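Local coordinates for protein predicted ATPase of the ABC class (PDB 5D6A) that binds the ATP analogue adenylyl-imidodiphosphate and probably hydrolyses ATP as an ATPase of the ABC class, at residues Y517-H522 with A530-E535. Numbering follows the deposited sequence.
Sequences YQLAQH and AKQISE. Unlike the reference sequence in segment 530-535: S534 (reference Asn).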
ATOM      1  N   TYR A 517     -24.184   0.208  -3.155  1.00 34.39           N
ATOM      2  CA  TYR A 517     -25.198   1.044  -3.794  1.00 35.86           C
ATOM      3  C   TYR A 517     -26.576   0.401  -3.694  1.00 37.55           C
ATOM      4  O   TYR A 517     -27.574   1.095  -3.522  1.00 40.01           O
ATOM      5  CB  TYR A 517     -24.830   1.299  -5.265  1.00 36.00           C
ATOM      6  CG  TYR A 517     -25.817   2.172  -6.018  1.00 38.10           C
ATOM      7  CD1 TYR A 517     -25.750   3.562  -5.939  1.00 38.84           C
ATOM      8  CD2 TYR A 517     -26.809   1.609  -6.817  1.00 39.10           C
ATOM      9  CE1 TYR A 517     -26.646   4.364  -6.626  1.00 41.20           C
ATOM     10  CE2 TYR A 517     -27.711   2.403  -7.509  1.00 41.71           C
ATOM     11  CZ  TYR A 517     -27.628   3.780  -7.410  1.00 42.71           C
ATOM     12  OH  TYR A 517     -28.524   4.573  -8.092  1.00 44.26           O
ATOM     13  N   GLN A 518     -26.623  -0.925  -3.797  1.00 38.06           N
ATOM     14  CA  GLN A 518     -27.890  -1.656  -3.711  1.00 40.36           C
ATOM     15  C   GLN A 518     -28.379  -1.756  -2.273  1.00 39.63           C
ATOM     16  O   GLN A 518     -29.583  -1.685  -2.021  1.00 40.84           O
ATOM     17  CB  GLN A 518     -27.767  -3.049  -4.332  1.00 41.66           C
ATOM     18  CG  GLN A 518     -27.519  -3.021  -5.831  1.00 43.84           C
ATOM     19  CD  GLN A 518     -27.453  -4.402  -6.444  1.00 46.67           C
ATOM     20  OE1 GLN A 518     -27.834  -5.394  -5.820  1.00 49.11           O
ATOM     21  NE2 GLN A 518     -26.978  -4.473  -7.681  1.00 48.96           N
ATOM     22  N   LEU A 519     -27.449  -1.922  -1.335  1.00 37.21           N
ATOM     23  CA  LEU A 519     -27.800  -1.985   0.081  1.00 36.92           C
ATOM     24  C   LEU A 519     -28.462  -0.674   0.489  1.00 37.71           C
ATOM     25  O   LEU A 519     -29.385  -0.662   1.297  1.00 38.42           O
ATOM     26  CB  LEU A 519     -26.559  -2.229   0.946  1.00 35.33           C
ATOM     27  CG  LEU A 519     -25.802  -3.550   0.763  1.00 34.45           C
ATOM     28  CD1 LEU A 519     -24.526  -3.543   1.592  1.00 32.96           C
ATOM     29  CD2 LEU A 519     -26.669  -4.749   1.122  1.00 35.20           C
ATOM     30  N   ALA A 520     -27.993   0.422  -0.103  1.00 37.77           N
ATOM     31  CA  ALA A 520     -28.515   1.758   0.183  1.00 39.58           C
ATOM     32  C   ALA A 520     -29.976   1.960  -0.218  1.00 42.29           C
ATOM     33  O   ALA A 520     -30.628   2.875   0.280  1.00 45.35           O
ATOM     34  CB  ALA A 520     -27.649   2.807  -0.500  1.00 39.31           C
ATOM     35  N   GLN A 521     -30.487   1.111  -1.108  1.00 42.24           N
ATOM     36  CA  GLN A 521     -31.865   1.221  -1.585  1.00 44.52           C
ATOM     37  C   GLN A 521     -32.891   0.678  -0.590  1.00 47.12           C
ATOM     38  O   GLN A 521     -34.084   0.922  -0.747  1.00 50.03           O
ATOM     39  CB  GLN A 521     -32.020   0.466  -2.910  1.00 43.84           C
ATOM     40  CG  GLN A 521     -31.026   0.863  -3.994  1.00 42.27           C
ATOM     41  CD  GLN A 521     -31.150   2.311  -4.437  1.00 43.14           C
ATOM     42  OE1 GLN A 521     -32.235   2.879  -4.437  1.00 44.99           O
ATOM     43  NE2 GLN A 521     -30.033   2.901  -4.845  1.00 41.88           N
ATOM     44  N   HIS A 522     -32.430  -0.048   0.429  1.00 47.83           N
ATOM     45  CA  HIS A 522     -33.331  -0.658   1.414  1.00 51.18           C
ATOM     46  C   HIS A 522     -33.764   0.279   2.539  1.00 54.70           C
ATOM     47  O   HIS A 522     -33.005   1.148   2.976  1.00 56.66           O
ATOM     48  CB  HIS A 522     -32.716  -1.941   1.967  1.00 49.81           C
ATOM     49  CG  HIS A 522     -32.612  -3.029   0.947  1.00 50.70           C
ATOM     50  ND1 HIS A 522     -31.560  -3.122   0.062  1.00 50.13           N
ATOM     51  CD2 HIS A 522     -33.443  -4.057   0.655  1.00 53.32           C
ATOM     52  CE1 HIS A 522     -31.741  -4.168  -0.725  1.00 51.25           C
ATOM     53  NE2 HIS A 522     -32.877  -4.752  -0.386  1.00 53.97           N
ATOM     54  N   ALA A 530     -24.430 -10.095   5.779  1.00 40.69           N
ATOM     55  CA  ALA A 530     -23.717 -11.102   4.996  1.00 40.88           C
ATOM     56  C   ALA A 530     -24.694 -11.957   4.186  1.00 42.96           C
ATOM     57  O   ALA A 530     -24.448 -12.252   3.016  1.00 42.46           O
ATOM     58  CB  ALA A 530     -22.870 -11.977   5.905  1.00 41.62           C
ATOM     59  N   LYS A 531     -25.799 -12.348   4.819  1.00 46.37           N
ATOM     60  CA  LYS A 531     -26.832 -13.151   4.163  1.00 48.82           C
ATOM     61  C   LYS A 531     -27.485 -12.339   3.051  1.00 47.85           C
ATOM     62  O   LYS A 531     -27.738 -12.855   1.966  1.00 49.49           O
ATOM     63  CB  LYS A 531     -27.886 -13.594   5.180  1.00 52.59           C
ATOM     64  CG  LYS A 531     -29.049 -14.400   4.610  1.00 56.50           C
ATOM     65  CD  LYS A 531     -30.120 -14.612   5.674  1.00 60.46           C
ATOM     66  CE  LYS A 531     -31.359 -15.313   5.131  1.00 64.57           C
ATOM     67  NZ  LYS A 531     -31.091 -16.708   4.681  1.00 66.88           N
ATOM     68  N   GLN A 532     -27.751 -11.065   3.330  1.00 45.64           N
ATOM     69  CA  GLN A 532     -28.368 -10.174   2.347  1.00 45.40           C
ATOM     70  C   GLN A 532     -27.462 -10.026   1.128  1.00 42.22           C
ATOM     71  O   GLN A 532     -27.907 -10.163  -0.009  1.00 41.34           O
ATOM     72  CB  GLN A 532     -28.630  -8.797   2.960  1.00 45.75           C
ATOM     73  CG  GLN A 532     -29.460  -7.873   2.082  1.00 47.37           C
ATOM     74  CD  GLN A 532     -29.586  -6.471   2.654  1.00 49.61           C
ATOM     75  OE1 GLN A 532     -28.780  -6.047   3.490  1.00 49.78           O
ATOM     76  NE2 GLN A 532     -30.595  -5.734   2.193  1.00 51.26           N
ATOM     77  N   ILE A 533     -26.186  -9.747   1.382  1.00 39.74           N
ATOM     78  CA  ILE A 533     -25.194  -9.584   0.319  1.00 37.85           C
ATOM     79  C   ILE A 533     -25.105 -10.842  -0.540  1.00 38.65           C
ATOM     80  O   ILE A 533     -25.048 -10.761  -1.770  1.00 37.65           O
ATOM     81  CB  ILE A 533     -23.805  -9.250   0.904  1.00 36.52           C
ATOM     82  CG1 ILE A 533     -23.833  -7.870   1.571  1.00 35.67           C
ATOM     83  CG2 ILE A 533     -22.741  -9.264  -0.190  1.00 35.68           C
ATOM     84  CD1 ILE A 533     -22.610  -7.558   2.406  1.00 35.00           C
ATOM     85  N   SER A 534     -25.098 -12.000   0.113  1.00 39.84           N
ATOM     86  CA  SER A 534     -25.019 -13.276  -0.590  1.00 41.68           C
ATOM     87  C   SER A 534     -26.207 -13.451  -1.540  1.00 42.98           C
ATOM     88  O   SER A 534     -26.051 -13.935  -2.663  1.00 42.24           O
ATOM     89  CB  SER A 534     -24.974 -14.428   0.417  1.00 43.91           C
ATOM     90  OG  SER A 534     -24.839 -15.676  -0.239  1.00 46.76           O
ATOM     91  N   GLU A 535     -27.388 -13.046  -1.080  1.00 44.63           N
ATOM     92  CA  GLU A 535     -28.612 -13.141  -1.880  1.00 46.84           C
ATOM     93  C   GLU A 535     -28.630 -12.136  -3.036  1.00 46.39           C
ATOM     94  O   GLU A 535     -29.218 -12.408  -4.081  1.00 47.25           O
ATOM     95  CB  GLU A 535     -29.843 -12.960  -0.988  1.00 48.38           C
ATOM     96  CG  GLU A 535     -30.043 -14.100   0.001  1.00 51.08           C
ATOM     97  CD  GLU A 535     -31.181 -13.861   0.980  1.00 53.61           C
ATOM     98  OE1 GLU A 535     -31.715 -12.732   1.023  1.00 53.77           O
ATOM     99  OE2 GLU A 535     -31.533 -14.808   1.719  1.00 55.66           O
TER
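The side-chain amide of Q532 meets H522 and L519 at the same time. Its nitrogen NE2 sits over the centre of one face of the H522 imidazole, 3.4 Å above the ring plane. All five ring atoms are therefore at nearly equal range, with H522 CE1 3.5 Å from Q532 NE2. The amide is not stacked flat on the ring, because the two planes are 67° apart. It points its nitrogen end at the face. Q532 has CG anti to its own backbone N (chi1 -171°) and an extended chain beyond it, which carries the amide across from helix 529-536. L519 CD2 lies over a face of the amide, beside its carbonyl, 3.4 Å from Q532 OE1. The same CD2 reaches I533 CG1 at 4.2 Å, an apolar contact on the buried side. I533 also packs on P556, V559 and M560 of helix 556-564, and L519 on L469 and L536.

A type I turn from L519 to H522 brings the ring round to Q532. A weak hydrogen bond from H522 ND1 to Q518 O, 3.2 Å long and bent to 127° at the hydrogen, may help to hold the turn of the ring.

The contact joins the C-terminal part of helix 506-519 and the turn from L519 to H522 to helix 529-536, within the MRB1590 C-terminal domain. No hydrogen bond crosses between the segments. Cohesion thus rests on van der Waals packing, probably helped by a weak amide-to-pi attraction between Q532 and the imidazole face.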